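Local coordinates for MHC class I protein (Ginglymostoma cirratum, PDB 6LUP) that binds a peptide in the groove between two long helices, and as an MHC class I molecule probably presents it to T cells at the cell surface, at residues Gly153-Gly156 and Tyr157-Ile161; Arg66-Glu69 and Pro70-Lys73; Gln46-Val49 and Lys50-Gly54; Ser122-Lys125 and Asp126-Val129. All coordinates share one frame; numbering follows the deposited sequence.

Contact 1 (Gly153-Gly156 and Tyr157-Ile161); sequences GTKG and YLEGI
Glu159 reaches along the preceding helical turn to Lys155, and nearly every atom of its side chain has a counterpart there. CB lies 3.4 Å from Lys155 O, the carbonyl that also takes Glu159 N in the regular helical bond. CG sits beyond, still beside that oxygen, because chi1 of -71° keeps it next to the backbone N. From there the chain is extended, and CD comes 3.8 Å from Lys155 CG. OE1 lies against Lys155 CE, while OE2 reaches Lys155 NZ at 3.6 Å, a long salt bridge; the paired lysine and glutamate thus use both their methylenes and their charges.

The turn belongs to helix 148-172, the alpha 2 wall of the MHC class I peptide groove. It widens into a pi-type turn here: Gly156 O accepts Gly160 N (2.8 Å) from 42° above the carbonyl plane and Ile161 N (3.1 Å) within it. Lacking a CB, Gly160 brings no side chain against this doubly used oxygen. On the groove side, Tyr157 sets its CB 3.5 Å from Thr154 O and directs its OH to the backbone of the bound peptide, while Thr154 OG1 bonds to Phe150 O.

Contact 2 (Arg66-Glu69 and Pro70-Lys73); sequences RGWE and PWGK
The indoles of Trp68 and Trp71 meet in a T-shaped stack, the edge of Trp68 directed at a face of Trp71. Their six-membered rings have centroids 5.0 Å apart and planes at 83°. At the edge of Trp68, CE3 comes 3.4 Å from Trp71 CE3, and Trp68 CZ3 stands over the Trp71 ring toward its rim, 3.5 Å above the plane. Both residues lie on helix 55-82, the alpha 1 wall of the MHC class I groove, where an i, i+3 spacing sets them side by side on the groove side. Their first torsions send the two side chains off differently from the backbone: Trp71 has CG anti to N (chi1 -180°), whereas CG of Trp68 lies beside its own N. Tryptophan suits both places, since a broad apolar surface packs on apolar peptide side chains while each NE1 bonds to the peptide backbone. Trp11 meets Trp71 in a further edge-to-face pair.

On the other side of the helix, Glu69 runs out in an extended chain, its OE1 bonded to Tyr35 OH, and its CB lies 3.2 Å from CD of Pro70. Behind the tryptophans Gly72 N makes a straight but weak bond of 3.3 Å to Trp68 O. Proline kinks the helix, for its N carries no hydrogen to give to the previous turn; where an N-H would have pointed, Pro70 CD presses to 2.9 Å from Arg66 O.

Contact 3 (Gln46-Val49 and Lys50-Gly54); sequences QRWV and KESEG
Between Gln46, the N-cap residue, and Glu53 the backbone makes a short helix whose i to i+4 bonds run from Lys50 N to Gln46 O (3.3 Å) and from Glu51 N to Arg47 O (2.8 Å), then weaken at Ser52 and Glu53. On the outer side Arg47 and Glu51 form a salt bridge one turn apart. Glu51 OE1 is 3.1 Å from both NE and NH2 of Arg47, yet it comes over a face of the guanidinium, with the two planes 65° apart, so this is not the flat, two-pronged pairing. With chi4 near -91°, the guanidinium is turned across its chain and offers that face to OE1; long flexible chains suit this exposed position.

Ser52 is the last helical residue: its chi1 of 63° sets OG between its own N and carbonyl carbon, where it donates to Trp48 O at 2.7 Å. That oxygen also receives the weak bond of Ser52 N, and the short hydroxyl probably reinforces a last turn whose backbone bonds are weak. Val49 CG2 touches Glu53 CG at 3.9 Å, apolar carbon against the aliphatic part of the glutamate.

This piece of the alpha 1 domain leads into helix 55-82. Val49 packs on Phe32 of strand 30-36 and on Pro44, while Glu53 crosses to helix 148-172, resting on Trp165 and joining Lys168 through a salt bridge at OE2.

Contact 4 (Ser122-Lys125 and Asp126-Val129); sequences SLDK and DKMV
Asp124 and Lys127 meet across a four-residue hairpin loop, where Asp124 OD1 receives Lys127 N at 3.0 Å in an almost linear bond (175°). The donor stands above the carboxylate plane. The same oxygen takes a weak, bent bond from Asp126 N, which closes an Asx turn, and the methylenes of Lys127 lie alongside the carboxylate, CG 3.5 Å from Asp124 OD2. Aspartate fits because its short chain, with chi1 of -175° placing CG anti to the main-chain nitrogen, holds the acceptor over the N-H groups of the turn.

Around this carboxylate lies the backbone. Asp124 and Val129 form an antiparallel hydrogen-bonded pair, Asp124 N to Val129 O at 2.8 Å and Val129 N to Asp124 O at 3.2 Å. Met128 also faces Asp124, making a G1 beta bulge, and has the positive phi, 55°, of that position. Its folded side chain lays SD 3.3 Å from Lys125 O and brings CE to 4.1 Å from Leu123 CD1, a light apolar touch on the side away from the Asp124 carboxylate.

Farther out, the hairpin joins strands 118-124 and 129-131 at the edge of the groove-floor sheet. Met128 rests on Asn151 and Lys155 of helix 148-172, and Val129 on Lys141 and Asp145 of helix 135-146. The backbone N-H groups directed at Asp124 OD1, chiefly the straight one of Lys127, would probably stabilise its negative charge, the more useful because the like-charged Asp126 carboxylate is near and the Lys127 ammonium is not in contact.

In the fold
All four contacts belong to the peptide-binding platform. Contacts 1 and 2 lie on the two long helices that bound the groove, their centres about 20 Å and their nearest atoms about 8 Å apart, and both supply side chains that hydrogen-bond the backbone of the bound peptide. Contact 4, centred about 12 Å from contact 1, touches it directly from the sheet edge: Lys125 NZ makes a long, weak ion pair of 3.5 Å with Glu159 OE2, and Lys155 NZ packs 3.2 Å from Lys125 O. Contact 3, just ahead of the helix that carries contact 2, lies about 34 Å from contact 4 between centres, near the platform's other sheet edge.

Contact 1 (Gly153-Gly156 and Tyr157-Ile161)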
loop_
_atom_site.group_PDB
_atom_site.type_symbol
_atom_site.label_atom_id
_atom_site.label_comp_id
_atom_site.label_asym_id
_atom_site.label_seq_id
_atom_site.Cartn_x
_atom_site.Cartn_y
_atom_site.Cartn_z
ATOM N N GLY A 153 19.955 -19.830 3.883
ATOM C CA GLY A 153 19.779 -18.682 4.769
ATOM C C GLY A 153 18.467 -17.960 4.519
ATOM O O GLY A 153 17.676 -17.755 5.442
ATOM N N THR A 154 18.242 -17.584 3.263
ATOM C CA THR A 154 16.999 -16.944 2.842
ATOM C C THR A 154 15.787 -17.806 3.219
ATOM O O THR A 154 14.785 -17.298 3.733
ATOM C CB THR A 154 17.010 -16.685 1.325
ATOM O OG1 THR A 154 18.137 -15.867 0.993
ATOM C CG2 THR A 154 15.732 -15.997 0.871
ATOM N N LYS A 155 15.900 -19.110 2.972
ATOM C CA LYS A 155 14.846 -20.058 3.301
ATOM C C LYS A 155 14.616 -20.101 4.805
ATOM O O LYS A 155 13.471 -20.159 5.257
ATOM C CB LYS A 155 15.202 -21.445 2.775
ATOM C CG LYS A 155 14.115 -22.496 2.934
ATOM C CD LYS A 155 14.713 -23.886 2.791
ATOM C CE LYS A 155 13.660 -24.982 2.839
ATOM N NZ LYS A 155 13.035 -25.214 1.509
ATOM N N GLY A 156 15.705 -20.072 5.573
ATOM C CA GLY A 156 15.633 -20.034 7.028
ATOM C C GLY A 156 14.934 -18.785 7.532
ATOM O O GLY A 156 14.201 -18.834 8.519
ATOM N N TYR A 157 15.148 -17.660 6.854
ATOM C CA TYR A 157 14.452 -16.427 7.211
ATOM C C TYR A 157 12.950 -16.531 6.948
ATOM O O TYR A 157 12.139 -16.281 7.842
ATOM C CB TYR A 157 15.027 -15.209 6.482
ATOM C CG TYR A 157 14.164 -13.981 6.645
ATOM C CD1 TYR A 157 14.245 -13.197 7.795
ATOM C CD2 TYR A 157 13.244 -13.616 5.659
ATOM C CE1 TYR A 157 13.445 -12.080 7.955
ATOM C CE2 TYR A 157 12.437 -12.501 5.813
ATOM C CZ TYR A 157 12.542 -11.738 6.961
ATOM O OH TYR A 157 11.746 -10.629 7.113
ATOM N N LEU A 158 12.593 -16.900 5.722
ATOM C CA LEU A 158 11.198 -16.951 5.308
ATOM C C LEU A 158 10.375 -17.942 6.127
ATOM O O LEU A 158 9.242 -17.642 6.504
ATOM C CB LEU A 158 11.080 -17.268 3.811
ATOM C CG LEU A 158 11.638 -16.264 2.792
ATOM C CD1 LEU A 158 11.441 -16.790 1.377
ATOM C CD2 LEU A 158 11.026 -14.873 2.941
ATOM N N GLU A 159 10.956 -19.105 6.411
ATOM C CA GLU A 159 10.251 -20.173 7.119
ATOM C C GLU A 159 10.397 -20.103 8.635
ATOM O O GLU A 159 9.508 -20.545 9.361
ATOM C CB GLU A 159 10.718 -21.542 6.634
ATOM C CG GLU A 159 10.264 -21.907 5.229
ATOM C CD GLU A 159 10.839 -23.230 4.749
ATOM O OE1 GLU A 159 11.598 -23.869 5.515
ATOM O OE2 GLU A 159 10.532 -23.630 3.604
ATOM N N GLY A 160 11.516 -19.568 9.112
ATOM C CA GLY A 160 11.801 -19.571 10.545
ATOM C C GLY A 160 11.754 -18.203 11.199
ATOM O O GLY A 160 10.853 -17.911 11.993
ATOM N N ILE A 161 12.730 -17.365 10.862
ATOM C CA ILE A 161 12.891 -16.065 11.497
ATOM C C ILE A 161 11.641 -15.199 11.325
ATOM O O ILE A 161 11.125 -14.644 12.299
ATOM C CB ILE A 161 14.156 -15.346 10.978
ATOM C CG1 ILE A 161 15.415 -16.057 11.494
ATOM C CG2 ILE A 161 14.174 -13.890 11.414
ATOM C CD1 ILE A 161 16.640 -15.872 10.624
#

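Contact 2 (Arg66-Glu69 and Pro70-Lys73)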
loop_
_atom_site.group_PDB
_atom_site.type_symbol
_atom_site.label_atom_id
_atom_site.label_comp_id
_atom_site.label_asym_id
_atom_site.label_seq_id
_atom_site.Cartn_x
_atom_site.Cartn_y
_atom_site.Cartn_z
ATOM N N ARG A 66 20.924 -0.611 6.211
ATOM C CA ARG A 66 22.129 0.054 5.734
ATOM C C ARG A 66 22.909 -0.807 4.754
ATOM O O ARG A 66 23.563 -0.279 3.864
ATOM C CB ARG A 66 23.012 0.497 6.897
ATOM C CG ARG A 66 22.581 1.834 7.465
ATOM C CD ARG A 66 23.177 2.069 8.835
ATOM N NE ARG A 66 22.686 3.311 9.416
ATOM C CZ ARG A 66 23.302 3.978 10.383
ATOM N NH1 ARG A 66 24.451 3.531 10.879
ATOM N NH2 ARG A 66 22.774 5.102 10.849
ATOM N N GLY A 67 22.832 -2.126 4.919
ATOM C CA GLY A 67 23.430 -3.061 3.970
ATOM C C GLY A 67 22.647 -3.110 2.669
ATOM O O GLY A 67 23.230 -3.212 1.584
ATOM N N TRP A 68 21.320 -3.034 2.776
ATOM C CA TRP A 68 20.446 -3.067 1.604
ATOM C C TRP A 68 20.563 -1.802 0.754
ATOM O O TRP A 68 20.401 -1.857 -0.462
ATOM C CB TRP A 68 18.981 -3.264 2.014
ATOM C CG TRP A 68 18.600 -4.671 2.395
ATOM C CD1 TRP A 68 18.257 -5.117 3.641
ATOM C CD2 TRP A 68 18.500 -5.808 1.524
ATOM N NE1 TRP A 68 17.959 -6.462 3.603
ATOM C CE2 TRP A 68 18.100 -6.911 2.317
ATOM C CE3 TRP A 68 18.716 -6.006 0.157
ATOM C CZ2 TRP A 68 17.906 -8.186 1.788
ATOM C CZ3 TRP A 68 18.530 -7.279 -0.371
ATOM C CH2 TRP A 68 18.127 -8.353 0.445
ATOM N N GLU A 69 20.845 -0.672 1.403
ATOM C CA GLU A 69 20.824 0.642 0.745
ATOM C C GLU A 69 21.781 0.767 -0.451
ATOM O O GLU A 69 21.338 1.109 -1.554
ATOM C CB GLU A 69 21.053 1.771 1.757
ATOM C CG GLU A 69 21.024 3.163 1.139
ATOM C CD GLU A 69 21.322 4.275 2.131
ATOM O OE1 GLU A 69 21.091 4.096 3.350
ATOM O OE2 GLU A 69 21.785 5.345 1.685
ATOM N N PRO A 70 23.089 0.504 -0.246
ATOM C CA PRO A 70 23.994 0.553 -1.396
ATOM C C PRO A 70 23.708 -0.553 -2.417
ATOM O O PRO A 70 23.822 -0.313 -3.624
ATOM C CB PRO A 70 25.381 0.368 -0.766
ATOM C CG PRO A 70 25.131 -0.251 0.567
ATOM C CD PRO A 70 23.826 0.319 1.016
ATOM N N TRP A 71 23.323 -1.734 -1.930
ATOM C CA TRP A 71 23.084 -2.908 -2.771
ATOM C C TRP A 71 22.197 -2.587 -3.978
ATOM O O TRP A 71 22.597 -2.792 -5.127
ATOM C CB TRP A 71 22.470 -4.037 -1.940
ATOM C CG TRP A 71 22.185 -5.308 -2.708
ATOM C CD1 TRP A 71 23.089 -6.258 -3.090
ATOM C CD2 TRP A 71 20.906 -5.767 -3.165
ATOM N NE1 TRP A 71 22.454 -7.280 -3.758
ATOM C CE2 TRP A 71 21.114 -7.003 -3.820
ATOM C CE3 TRP A 71 19.607 -5.253 -3.089
ATOM C CZ2 TRP A 71 20.072 -7.731 -4.399
ATOM C CZ3 TRP A 71 18.565 -5.981 -3.665
ATOM C CH2 TRP A 71 18.808 -7.207 -4.313
ATOM N N GLY A 72 21.006 -2.066 -3.701
ATOM C CA GLY A 72 20.047 -1.735 -4.744
ATOM C C GLY A 72 20.512 -0.652 -5.700
ATOM O O GLY A 72 20.201 -0.704 -6.888
ATOM N N LYS A 73 21.249 0.333 -5.187
ATOM C CA LYS A 73 21.828 1.354 -6.050
ATOM C C LYS A 73 22.826 0.724 -7.021
ATOM O O LYS A 73 22.770 0.983 -8.223
ATOM C CB LYS A 73 22.470 2.494 -5.253
ATOM C CG LYS A 73 22.811 3.697 -6.127
ATOM C CD LYS A 73 22.851 5.005 -5.351
ATOM C CE LYS A 73 24.270 5.483 -5.090
ATOM N NZ LYS A 73 24.293 6.938 -4.765
#

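Contact 3 (Gln46-Val49 and Lys50-Gly54)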
loop_
_atom_site.group_PDB
_atom_site.type_symbol
_atom_site.label_atom_id
_atom_site.label_comp_id
_atom_site.label_asym_id
_atom_site.label_seq_id
_atom_site.Cartn_x
_atom_site.Cartn_y
_atom_site.Cartn_z
ATOM N N GLN A 46 4.506 2.709 14.216
ATOM C CA GLN A 46 3.487 2.280 15.155
ATOM C C GLN A 46 4.003 2.395 16.573
ATOM O O GLN A 46 5.189 2.190 16.849
ATOM C CB GLN A 46 3.062 0.838 14.900
ATOM C CG GLN A 46 2.180 0.654 13.682
ATOM C CD GLN A 46 0.852 1.377 13.788
ATOM O OE1 GLN A 46 0.252 1.458 14.860
ATOM N NE2 GLN A 46 0.377 1.893 12.662
ATOM N N ARG A 47 3.085 2.705 17.474
ATOM C CA ARG A 47 3.425 2.898 18.860
ATOM C C ARG A 47 3.735 1.578 19.559
ATOM O O ARG A 47 4.680 1.502 20.340
ATOM C CB ARG A 47 2.299 3.636 19.569
ATOM C CG ARG A 47 2.605 3.930 21.018
ATOM C CD ARG A 47 1.768 5.077 21.520
ATOM N NE ARG A 47 1.430 4.861 22.917
ATOM C CZ ARG A 47 0.330 4.236 23.335
ATOM N NH1 ARG A 47 -0.558 3.766 22.459
ATOM N NH2 ARG A 47 0.115 4.087 24.639
ATOM N N TRP A 48 2.946 0.546 19.269
ATOM C CA TRP A 48 3.144 -0.755 19.906
ATOM C C TRP A 48 4.559 -1.303 19.702
ATOM O O TRP A 48 5.167 -1.823 20.643
ATOM C CB TRP A 48 2.070 -1.771 19.487
ATOM C CG TRP A 48 2.081 -2.173 18.039
ATOM C CD1 TRP A 48 1.286 -1.678 17.053
ATOM C CD2 TRP A 48 2.910 -3.172 17.423
ATOM N NE1 TRP A 48 1.571 -2.293 15.861
ATOM C CE2 TRP A 48 2.564 -3.215 16.057
ATOM C CE3 TRP A 48 3.913 -4.032 17.893
ATOM C CZ2 TRP A 48 3.186 -4.079 15.152
ATOM C CZ3 TRP A 48 4.533 -4.887 16.991
ATOM C CH2 TRP A 48 4.162 -4.905 15.636
ATOM N N VAL A 49 5.088 -1.155 18.488
ATOM C CA VAL A 49 6.445 -1.608 18.190
ATOM C C VAL A 49 7.484 -0.681 18.827
ATOM O O VAL A 49 8.559 -1.136 19.233
ATOM C CB VAL A 49 6.686 -1.801 16.668
ATOM C CG1 VAL A 49 6.776 -0.465 15.939
ATOM C CG2 VAL A 49 7.936 -2.637 16.419
ATOM N N LYS A 50 7.154 0.604 18.933
ATOM C CA LYS A 50 8.037 1.568 19.582
ATOM C C LYS A 50 8.201 1.230 21.067
ATOM O O LYS A 50 9.310 1.276 21.595
ATOM C CB LYS A 50 7.505 2.990 19.411
ATOM C CG LYS A 50 8.471 4.082 19.853
ATOM C CD LYS A 50 7.725 5.284 20.408
ATOM C CE LYS A 50 7.275 6.259 19.327
ATOM N NZ LYS A 50 8.199 7.425 19.212
ATOM N N GLU A 51 7.090 0.880 21.714
ATOM C CA GLU A 51 7.063 0.532 23.131
ATOM C C GLU A 51 7.744 -0.797 23.424
ATOM O O GLU A 51 8.409 -0.940 24.450
ATOM C CB GLU A 51 5.619 0.448 23.627
ATOM C CG GLU A 51 4.958 1.786 23.907
ATOM C CD GLU A 51 3.448 1.677 24.066
ATOM O OE1 GLU A 51 2.829 2.626 24.607
ATOM O OE2 GLU A 51 2.870 0.647 23.649
ATOM N N SER A 52 7.574 -1.762 22.524
ATOM C CA SER A 52 7.925 -3.151 22.816
ATOM C C SER A 52 9.297 -3.582 22.316
ATOM O O SER A 52 9.748 -4.683 22.631
ATOM C CB SER A 52 6.849 -4.108 22.285
ATOM O OG SER A 52 6.740 -4.040 20.873
ATOM N N GLU A 53 9.960 -2.730 21.541
ATOM C CA GLU A 53 11.279 -3.072 21.029
ATOM C C GLU A 53 12.360 -2.150 21.560
ATOM O O GLU A 53 12.316 -0.935 21.353
ATOM C CB GLU A 53 11.288 -3.118 19.498
ATOM C CG GLU A 53 10.501 -4.277 18.897
ATOM C CD GLU A 53 10.984 -5.647 19.356
ATOM O OE1 GLU A 53 12.080 -5.753 19.959
ATOM O OE2 GLU A 53 10.262 -6.636 19.109
ATOM N N GLY A 54 13.330 -2.752 22.244
ATOM C CA GLY A 54 14.422 -2.022 22.871
ATOM C C GLY A 54 15.476 -1.557 21.883
ATOM O O GLY A 54 15.360 -1.803 20.680
#

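Contact 4 (Ser122-Lys125 and Asp126-Val129)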
loop_
_atom_site.group_PDB
_atom_site.type_symbol
_atom_site.label_atom_id
_atom_site.label_comp_id
_atom_site.label_asym_id
_atom_site.label_seq_id
_atom_site.Cartn_x
_atom_site.Cartn_y
_atom_site.Cartn_z
ATOM N N SER A 122 12.961 -14.331 -8.748
ATOM C CA SER A 122 12.265 -14.728 -7.524
ATOM C C SER A 122 12.612 -16.163 -7.140
ATOM O O SER A 122 13.087 -16.933 -7.976
ATOM C CB SER A 122 10.747 -14.550 -7.666
ATOM O OG SER A 122 10.235 -15.277 -8.767
ATOM N N LEU A 123 12.379 -16.521 -5.879
ATOM C CA LEU A 123 12.739 -17.848 -5.394
ATOM C C LEU A 123 11.570 -18.825 -5.346
ATOM O O LEU A 123 10.536 -18.540 -4.741
ATOM C CB LEU A 123 13.401 -17.765 -4.011
ATOM C CG LEU A 123 13.594 -19.068 -3.220
ATOM C CD1 LEU A 123 14.705 -19.929 -3.808
ATOM C CD2 LEU A 123 13.867 -18.783 -1.751
ATOM N N ASP A 124 11.751 -19.980 -5.981
ATOM C CA ASP A 124 10.884 -21.123 -5.746
ATOM C C ASP A 124 11.390 -21.814 -4.485
ATOM O O ASP A 124 12.444 -22.447 -4.496
ATOM C CB ASP A 124 10.905 -22.083 -6.941
ATOM C CG ASP A 124 9.921 -23.241 -6.793
ATOM O OD1 ASP A 124 9.683 -23.710 -5.655
ATOM O OD2 ASP A 124 9.391 -23.694 -7.830
ATOM N N LYS A 125 10.633 -21.678 -3.400
ATOM C CA LYS A 125 11.036 -22.191 -2.094
ATOM C C LYS A 125 10.999 -23.720 -2.043
ATOM O O LYS A 125 11.814 -24.341 -1.360
ATOM C CB LYS A 125 10.147 -21.589 -0.997
ATOM C CG LYS A 125 10.729 -21.648 0.411
ATOM C CD LYS A 125 9.779 -21.064 1.452
ATOM C CE LYS A 125 8.598 -21.987 1.737
ATOM N NZ LYS A 125 7.775 -21.533 2.895
ATOM N N ASP A 126 10.057 -24.320 -2.770
ATOM C CA ASP A 126 9.886 -25.778 -2.771
ATOM C C ASP A 126 11.001 -26.496 -3.522
ATOM O O ASP A 126 11.572 -27.460 -3.013
ATOM C CB ASP A 126 8.510 -26.169 -3.328
ATOM C CG ASP A 126 7.359 -25.566 -2.528
ATOM O OD1 ASP A 126 7.605 -25.019 -1.424
ATOM O OD2 ASP A 126 6.204 -25.639 -3.007
ATOM N N LYS A 127 11.311 -26.014 -4.723
ATOM C CA LYS A 127 12.415 -26.546 -5.522
ATOM C C LYS A 127 13.767 -26.014 -5.053
ATOM O O LYS A 127 14.807 -26.583 -5.382
ATOM C CB LYS A 127 12.221 -26.197 -7.002
ATOM C CG LYS A 127 11.014 -26.842 -7.666
ATOM C CD LYS A 127 11.249 -28.315 -7.970
ATOM C CE LYS A 127 10.080 -28.914 -8.734
ATOM N NZ LYS A 127 10.214 -30.389 -8.902
ATOM N N MET A 128 13.735 -24.924 -4.284
ATOM C CA MET A 128 14.935 -24.185 -3.860
ATOM C C MET A 128 15.804 -23.749 -5.039
ATOM O O MET A 128 17.026 -23.924 -5.039
ATOM C CB MET A 128 15.737 -24.944 -2.795
ATOM C CG MET A 128 15.171 -24.811 -1.388
ATOM S SD MET A 128 14.800 -23.108 -0.902
ATOM C CE MET A 128 16.421 -22.349 -0.979
ATOM N N VAL A 129 15.145 -23.166 -6.035
ATOM C CA VAL A 129 15.801 -22.662 -7.236
ATOM C C VAL A 129 15.246 -21.269 -7.553
ATOM O O VAL A 129 14.087 -20.968 -7.248
ATOM C CB VAL A 129 15.634 -23.656 -8.425
ATOM C CG1 VAL A 129 14.218 -23.627 -8.993
ATOM C CG2 VAL A 129 16.659 -23.395 -9.516
#